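PDB 5KEI: 2,3-dihydroxybenzoate-AMP ligase from Mycobacterium smegmatis, which belongs to the ANL superfamily, with an AMP-binding enzyme region followed by a smaller C-terminal domain. Local coordinates for residues 30-35 with 405-410; 109-114 with 184-189. One frame throughout, in Å; residues are numbered along the deposited sequence.

Contact 1. Residues 30-35 with 405-410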
ATOM      1  N   ALA A  30       4.964 -12.146  19.456  1.00 36.00           N
ATOM      2  CA  ALA A  30       6.171 -12.958  19.621  1.00 37.80           C
ATOM      3  C   ALA A  30       6.061 -14.394  19.082  1.00 41.16           C
ATOM      4  O   ALA A  30       6.957 -14.865  18.374  1.00 41.08           O
ATOM      5  CB  ALA A  30       6.562 -12.988  21.095  1.00 33.39           C
ATOM      6  N   GLU A  31       4.972 -15.086  19.397  1.00 38.13           N
ATOM      7  CA  GLU A  31       4.856 -16.488  19.011  1.00 40.02           C
ATOM      8  C   GLU A  31       4.702 -16.651  17.494  1.00 40.20           C
ATOM      9  O   GLU A  31       5.201 -17.623  16.918  1.00 36.02           O
ATOM     10  CB  GLU A  31       3.689 -17.165  19.749  1.00 43.58           C
ATOM     11  CG  GLU A  31       2.277 -16.704  19.340  1.00 58.47           C
ATOM     12  CD  GLU A  31       1.858 -15.361  19.964  1.00 61.38           C
ATOM     13  OE1 GLU A  31       2.696 -14.735  20.669  1.00 57.07           O
ATOM     14  OE2 GLU A  31       0.687 -14.937  19.746  1.00 56.28           O
ATOM     15  N   ARG A  32       4.026 -15.703  16.844  1.00 39.87           N
ATOM     16  CA  ARG A  32       3.880 -15.748  15.388  1.00 34.96           C
ATOM     17  C   ARG A  32       5.219 -15.374  14.750  1.00 33.42           C
ATOM     18  O   ARG A  32       5.641 -15.986  13.772  1.00 37.28           O
ATOM     19  CB  ARG A  32       2.756 -14.816  14.896  1.00 33.16           C
ATOM     20  CG  ARG A  32       1.325 -15.200  15.321  1.00 30.79           C
ATOM     21  CD  ARG A  32       0.335 -14.127  14.863  1.00 34.91           C
ATOM     22  NE  ARG A  32       0.520 -13.834  13.437  1.00 40.70           N
ATOM     23  CZ  ARG A  32       0.197 -12.690  12.829  1.00 38.56           C
ATOM     24  NH1 ARG A  32      -0.362 -11.690  13.502  1.00 30.83           N
ATOM     25  NH2 ARG A  32       0.425 -12.554  11.526  1.00 37.77           N
ATOM     26  N   ALA A  33       5.889 -14.377  15.318  1.00 33.73           N
ATOM     27  CA  ALA A  33       7.184 -13.944  14.810  1.00 33.54           C
ATOM     28  C   ALA A  33       8.174 -15.108  14.814  1.00 37.03           C
ATOM     29  O   ALA A  33       8.826 -15.371  13.799  1.00 36.75           O
ATOM     30  CB  ALA A  33       7.716 -12.782  15.631  1.00 31.44           C
ATOM     31  N   GLN A  34       8.260 -15.821  15.939  1.00 34.53           N
ATOM     32  CA  GLN A  34       9.146 -16.986  16.049  1.00 35.41           C
ATOM     33  C   GLN A  34       8.813 -18.058  15.009  1.00 36.42           C
ATOM     34  O   GLN A  34       9.716 -18.613  14.367  1.00 33.46           O
ATOM     35  CB  GLN A  34       9.077 -17.576  17.457  1.00 35.49           C
ATOM     36  CG  GLN A  34      10.027 -18.751  17.715  1.00 40.01           C
ATOM     37  CD  GLN A  34      11.456 -18.517  17.215  1.00 46.50           C
ATOM     38  OE1 GLN A  34      12.019 -17.416  17.334  1.00 44.71           O
ATOM     39  NE2 GLN A  34      12.045 -19.566  16.639  1.00 39.60           N
ATOM     40  N   ALA A  35       7.518 -18.320  14.831  1.00 33.14           N
ATOM     41  CA  ALA A  35       7.039 -19.293  13.853  1.00 33.83           C
ATOM     42  C   ALA A  35       7.498 -18.950  12.429  1.00 35.24           C
ATOM     43  O   ALA A  35       7.941 -19.825  11.665  1.00 35.45           O
ATOM     44  CB  ALA A  35       5.517 -19.382  13.909  1.00 29.28           C
ATOM     45  N   LEU A 405     -11.006 -11.559   5.362  1.00 35.52           N
ATOM     46  CA  LEU A 405     -10.189 -11.187   6.509  1.00 32.52           C
ATOM     47  C   LEU A 405      -8.857 -11.923   6.383  1.00 37.27           C
ATOM     48  O   LEU A 405      -8.823 -13.069   5.926  1.00 34.44           O
ATOM     49  CB  LEU A 405     -10.873 -11.569   7.817  1.00 34.53           C
ATOM     50  CG  LEU A 405     -11.974 -10.738   8.476  1.00 40.56           C
ATOM     51  CD1 LEU A 405     -13.126 -10.404   7.526  1.00 42.20           C
ATOM     52  CD2 LEU A 405     -12.483 -11.492   9.697  1.00 35.43           C
ATOM     53  N   VAL A 406      -7.764 -11.292   6.797  1.00 36.73           N
ATOM     54  CA  VAL A 406      -6.448 -11.887   6.583  1.00 32.33           C
ATOM     55  C   VAL A 406      -5.472 -11.632   7.721  1.00 37.42           C
ATOM     56  O   VAL A 406      -5.505 -10.581   8.377  1.00 38.32           O
ATOM     57  CB  VAL A 406      -5.812 -11.372   5.270  1.00 38.74           C
ATOM     58  CG1 VAL A 406      -5.656  -9.831   5.294  1.00 31.38           C
ATOM     59  CG2 VAL A 406      -4.481 -12.056   5.025  1.00 37.14           C
ATOM     60  N   ARG A 407      -4.612 -12.619   7.946  1.00 35.63           N
ATOM     61  CA  ARG A 407      -3.518 -12.531   8.889  1.00 35.20           C
ATOM     62  C   ARG A 407      -2.401 -13.426   8.361  1.00 36.33           C
ATOM     63  O   ARG A 407      -2.674 -14.502   7.838  1.00 33.40           O
ATOM     64  CB  ARG A 407      -3.971 -12.969  10.274  1.00 35.48           C
ATOM     65  CG  ARG A 407      -3.021 -12.635  11.385  1.00 37.79           C
ATOM     66  CD  ARG A 407      -3.560 -13.169  12.700  1.00 39.29           C
ATOM     67  NE  ARG A 407      -3.584 -14.631  12.737  1.00 38.48           N
ATOM     68  CZ  ARG A 407      -4.179 -15.333  13.699  1.00 41.99           C
ATOM     69  NH1 ARG A 407      -4.794 -14.702  14.689  1.00 43.23           N
ATOM     70  NH2 ARG A 407      -4.169 -16.659  13.676  1.00 40.69           N
ATOM     71  N   GLY A 408      -1.156 -12.976   8.477  1.00 34.22           N
ATOM     72  CA  GLY A 408      -0.029 -13.762   8.025  1.00 32.22           C
ATOM     73  C   GLY A 408       1.323 -13.085   8.147  1.00 33.80           C
ATOM     74  O   GLY A 408       1.445 -11.986   8.695  1.00 33.23           O
ATOM     75  N   PRO A 409       2.354 -13.738   7.602  1.00 32.59           N
ATOM     76  CA  PRO A 409       3.762 -13.367   7.805  1.00 31.13           C
ATOM     77  C   PRO A 409       4.179 -12.001   7.236  1.00 30.71           C
ATOM     78  O   PRO A 409       5.318 -11.580   7.462  1.00 27.38           O
ATOM     79  CB  PRO A 409       4.522 -14.502   7.100  1.00 29.33           C
ATOM     80  CG  PRO A 409       3.540 -15.062   6.099  1.00 30.47           C
ATOM     81  CD  PRO A 409       2.201 -14.931   6.750  1.00 29.46           C
ATOM     82  N   TYR A 410       3.293 -11.318   6.515  1.00 30.85           N
ATOM     83  CA  TYR A 410       3.632  -9.986   6.013  1.00 29.91           C
ATOM     84  C   TYR A 410       2.400  -9.064   5.996  1.00 31.01           C
ATOM     85  O   TYR A 410       2.395  -8.050   5.310  1.00 30.91           O
ATOM     86  CB  TYR A 410       4.276 -10.080   4.615  1.00 28.25           C
ATOM     87  CG  TYR A 410       3.428 -10.852   3.634  1.00 26.40           C
ATOM     88  CD1 TYR A 410       2.516 -10.196   2.829  1.00 26.72           C
ATOM     89  CD2 TYR A 410       3.515 -12.236   3.539  1.00 28.52           C
ATOM     90  CE1 TYR A 410       1.716 -10.879   1.957  1.00 27.27           C
ATOM     91  CE2 TYR A 410       2.716 -12.943   2.650  1.00 31.54           C
ATOM     92  CZ  TYR A 410       1.811 -12.248   1.869  1.00 29.21           C
ATOM     93  OH  TYR A 410       0.996 -12.891   0.985  1.00 23.85           O
TER
HETATM   94  O   HOH W   1      -0.827 -10.507  10.303  1.00 36.98           O

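Contact 2. Residues 109-114 with 184-189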
ATOM      1  N   ALA A 109      15.621   4.361  -6.809  1.00 30.07           N
ATOM      2  CA  ALA A 109      16.398   3.334  -6.116  1.00 34.85           C
ATOM      3  C   ALA A 109      17.511   3.944  -5.266  1.00 30.15           C
ATOM      4  O   ALA A 109      17.800   3.443  -4.186  1.00 32.22           O
ATOM      5  CB  ALA A 109      16.999   2.305  -7.131  1.00 29.92           C
ATOM      6  N   VAL A 110      18.144   5.008  -5.761  1.00 32.67           N
ATOM      7  CA  VAL A 110      19.204   5.691  -5.011  1.00 31.91           C
ATOM      8  C   VAL A 110      18.641   6.283  -3.723  1.00 33.17           C
ATOM      9  O   VAL A 110      19.237   6.133  -2.660  1.00 34.65           O
ATOM     10  CB  VAL A 110      19.868   6.804  -5.838  1.00 31.53           C
ATOM     11  CG1 VAL A 110      21.020   7.429  -5.066  1.00 29.58           C
ATOM     12  CG2 VAL A 110      20.322   6.264  -7.189  1.00 29.45           C
ATOM     13  N   ALA A 111      17.473   6.920  -3.821  1.00 29.36           N
ATOM     14  CA  ALA A 111      16.784   7.458  -2.653  1.00 30.73           C
ATOM     15  C   ALA A 111      16.313   6.379  -1.658  1.00 34.49           C
ATOM     16  O   ALA A 111      16.475   6.537  -0.446  1.00 33.94           O
ATOM     17  CB  ALA A 111      15.604   8.297  -3.092  1.00 27.55           C
ATOM     18  N   LEU A 112      15.722   5.293  -2.155  1.00 31.08           N
ATOM     19  CA  LEU A 112      15.178   4.276  -1.266  1.00 27.09           C
ATOM     20  C   LEU A 112      16.291   3.665  -0.383  1.00 29.70           C
ATOM     21  O   LEU A 112      16.207   3.708   0.843  1.00 30.15           O
ATOM     22  CB  LEU A 112      14.444   3.205  -2.080  1.00 27.24           C
ATOM     23  CG  LEU A 112      13.850   2.014  -1.315  1.00 31.58           C
ATOM     24  CD1 LEU A 112      12.773   2.431  -0.309  1.00 23.63           C
ATOM     25  CD2 LEU A 112      13.300   0.958  -2.289  1.00 35.91           C
ATOM     26  N   PHE A 113      17.351   3.143  -0.996  1.00 27.62           N
ATOM     27  CA  PHE A 113      18.402   2.489  -0.221  1.00 30.17           C
ATOM     28  C   PHE A 113      19.289   3.514   0.489  1.00 31.93           C
ATOM     29  O   PHE A 113      19.777   3.247   1.585  1.00 30.79           O
ATOM     30  CB  PHE A 113      19.222   1.552  -1.121  1.00 30.93           C
ATOM     31  CG  PHE A 113      18.441   0.362  -1.576  1.00 27.82           C
ATOM     32  CD1 PHE A 113      17.858   0.330  -2.832  1.00 33.06           C
ATOM     33  CD2 PHE A 113      18.216  -0.691  -0.716  1.00 30.61           C
ATOM     34  CE1 PHE A 113      17.100  -0.755  -3.233  1.00 33.59           C
ATOM     35  CE2 PHE A 113      17.462  -1.775  -1.104  1.00 27.66           C
ATOM     36  CZ  PHE A 113      16.907  -1.805  -2.368  1.00 31.33           C
ATOM     37  N   GLY A 114      19.449   4.693  -0.115  1.00 29.15           N
ATOM     38  CA  GLY A 114      20.118   5.809   0.526  1.00 29.19           C
ATOM     39  C   GLY A 114      19.447   6.131   1.843  1.00 31.55           C
ATOM     40  O   GLY A 114      20.091   6.171   2.897  1.00 36.25           O
ATOM     41  N   LEU A 184      17.149  22.427  -0.260  1.00 38.78           N
ATOM     42  CA  LEU A 184      18.351  21.632  -0.510  1.00 39.03           C
ATOM     43  C   LEU A 184      18.298  20.931  -1.866  1.00 39.84           C
ATOM     44  O   LEU A 184      17.224  20.555  -2.330  1.00 40.92           O
ATOM     45  CB  LEU A 184      18.528  20.591   0.592  1.00 38.28           C
ATOM     46  CG  LEU A 184      18.950  21.062   1.980  1.00 44.82           C
ATOM     47  CD1 LEU A 184      18.362  20.149   3.057  1.00 43.11           C
ATOM     48  CD2 LEU A 184      20.460  21.091   2.069  1.00 41.58           C
ATOM     49  N   SER A 185      19.459  20.756  -2.495  1.00 41.71           N
ATOM     50  CA  SER A 185      19.549  20.016  -3.754  1.00 40.10           C
ATOM     51  C   SER A 185      19.828  18.554  -3.465  1.00 40.24           C
ATOM     52  O   SER A 185      20.798  18.244  -2.773  1.00 41.20           O
ATOM     53  CB  SER A 185      20.648  20.576  -4.655  1.00 40.32           C
ATOM     54  OG  SER A 185      20.692  19.897  -5.903  1.00 40.47           O
ATOM     55  N   TRP A 186      18.986  17.663  -3.992  1.00 35.13           N
ATOM     56  CA  TRP A 186      19.164  16.233  -3.767  1.00 38.54           C
ATOM     57  C   TRP A 186      20.511  15.778  -4.320  1.00 39.40           C
ATOM     58  O   TRP A 186      21.212  14.987  -3.694  1.00 42.20           O
ATOM     59  CB  TRP A 186      18.025  15.432  -4.401  1.00 37.29           C
ATOM     60  CG  TRP A 186      18.283  13.947  -4.428  1.00 37.39           C
ATOM     61  CD1 TRP A 186      18.754  13.212  -5.482  1.00 34.85           C
ATOM     62  CD2 TRP A 186      18.095  13.020  -3.347  1.00 32.02           C
ATOM     63  NE1 TRP A 186      18.860  11.888  -5.124  1.00 34.90           N
ATOM     64  CE2 TRP A 186      18.461  11.745  -3.821  1.00 33.21           C
ATOM     65  CE3 TRP A 186      17.655  13.147  -2.027  1.00 31.49           C
ATOM     66  CZ2 TRP A 186      18.397  10.614  -3.024  1.00 32.96           C
ATOM     67  CZ3 TRP A 186      17.593  12.028  -1.243  1.00 31.16           C
ATOM     68  CH2 TRP A 186      17.960  10.773  -1.739  1.00 31.62           C
ATOM     69  N   ALA A 187      20.872  16.310  -5.485  1.00 40.36           N
ATOM     70  CA  ALA A 187      22.148  16.006  -6.120  1.00 45.24           C
ATOM     71  C   ALA A 187      23.306  16.425  -5.231  1.00 46.81           C
ATOM     72  O   ALA A 187      24.228  15.644  -5.002  1.00 50.19           O
ATOM     73  CB  ALA A 187      22.249  16.696  -7.481  1.00 44.08           C
ATOM     74  N   GLU A 188      23.250  17.656  -4.728  1.00 48.58           N
ATOM     75  CA  GLU A 188      24.300  18.173  -3.856  1.00 50.43           C
ATOM     76  C   GLU A 188      24.459  17.286  -2.635  1.00 47.57           C
ATOM     77  O   GLU A 188      25.560  16.846  -2.323  1.00 47.29           O
ATOM     78  CB  GLU A 188      24.002  19.610  -3.414  1.00 48.56           C
ATOM     79  CG  GLU A 188      24.407  20.692  -4.405  1.00 58.00           C
ATOM     80  CD  GLU A 188      24.109  22.100  -3.882  1.00 70.14           C
ATOM     81  OE1 GLU A 188      23.944  22.261  -2.648  1.00 64.31           O
ATOM     82  OE2 GLU A 188      24.033  23.040  -4.709  1.00 68.38           O
ATOM     83  N   VAL A 189      23.349  17.017  -1.955  1.00 44.21           N
ATOM     84  CA  VAL A 189      23.407  16.334  -0.671  1.00 46.45           C
ATOM     85  C   VAL A 189      23.866  14.873  -0.805  1.00 49.67           C
ATOM     86  O   VAL A 189      24.636  14.388   0.021  1.00 51.74           O
ATOM     87  CB  VAL A 189      22.042  16.379   0.049  1.00 46.13           C
ATOM     88  CG1 VAL A 189      22.131  15.699   1.409  1.00 45.44           C
ATOM     89  CG2 VAL A 189      21.576  17.818   0.208  1.00 43.77           C
TER

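Contact 1. Residues 30-35 with 405-410
Arg32 reaches out from helix 30-38 and lays one face of its guanidinium over the aliphatic part of Arg407. CG of Arg407 sits 3.2 Å above that plane, toward the rim of the group. CD of Arg407 lies 3.6 Å from Arg32 NH1. At the edge, near the plane, is the backbone of Gly408. Arg32 NH2 comes within 3.1 Å of Gly408 O, but the angle is too poor for a hydrogen bond, and a water makes the link instead: it accepts from Arg32 NH2 at 2.7 Å and from Gly408 N at 3.1 Å. Gly408 follows directly on strand 402-407, an inner strand of a four-stranded antiparallel sheet, and the contact joins the first helix to the point where this strand runs out into a loop. The two guanidinium planes are 29° apart, and the NE atoms of Arg32 and Arg407 lie 4.2 Å apart, two like charges close together. Each arginine has its strongest polar partner elsewhere: Arg407 forms a salt bridge with Glu385 on the adjoining strand, which probably offsets part of the charge, while Arg32 NH1 hydrogen-bonds to Asn413 OD1. Tyr36, one turn along the helix, hydrogen-bonds through its OH to Arg32 NH2. In Arg407, CG stands anti to the backbone N (chi1 -167°), and a bend at chi3 turns the guanidinium aside from the methylenes under Arg32.

Contact 2. Residues 109-114 with 184-189
Trp186 packs against Ala111 in a purely apolar contact. The six-membered end of its indole pushes against helix 107-117, where Trp186 CZ2 lies 3.6 Å from Ala111 CB and Trp186 CH2 lies 3.6 Å from Ala111 CA. With only a methyl group there, the indole comes right up to the helix backbone. Toward Val110 the ring presents its edge, with 4.4 Å between Trp186 CZ2 and Val110 C. With CG anti to the backbone N (chi1 169°), the indole extends to helix 107-117.

No hydrogen bond joins the two segments directly. The polar edge of the indole is nevertheless satisfied, since NE1 donates to Glu107 OE2 at the start of the same helix 107-117, which helps fix how the ring is turned.

Among backbone features, Ser185 occupies the N-cap position of helix 186-190. Strand 184-185 is the outermost on its side of a seven-stranded mixed sheet. The Trp186 side chain also touches Leu175 and Asp177 of the neighbouring strand 173-177, which places it between that sheet and a flanking helix, the layered alpha/beta packing of the large domain in the ANL superfamily.

How the contacts relate
From the N terminus, the chain enters contact 1 almost at once, on helix 30-38, and returns to it only at residues 405-410, closing a very long loop. Contact 2 opens and closes within that loop: segment 109-114 on helix 107-117 comes first, and after 69 residues between its segments the chain is back at 184-189, with strand 184-185 and helix 186-190. The two are therefore nested and do not cross. Contact 1 ties the N-terminal helix to the end of a strand in the four-stranded antiparallel sheet, whereas contact 2 holds a helix against the margin of the seven-stranded mixed sheet. Their centres are 34 Å apart, and about 16 Å separates their nearest atoms.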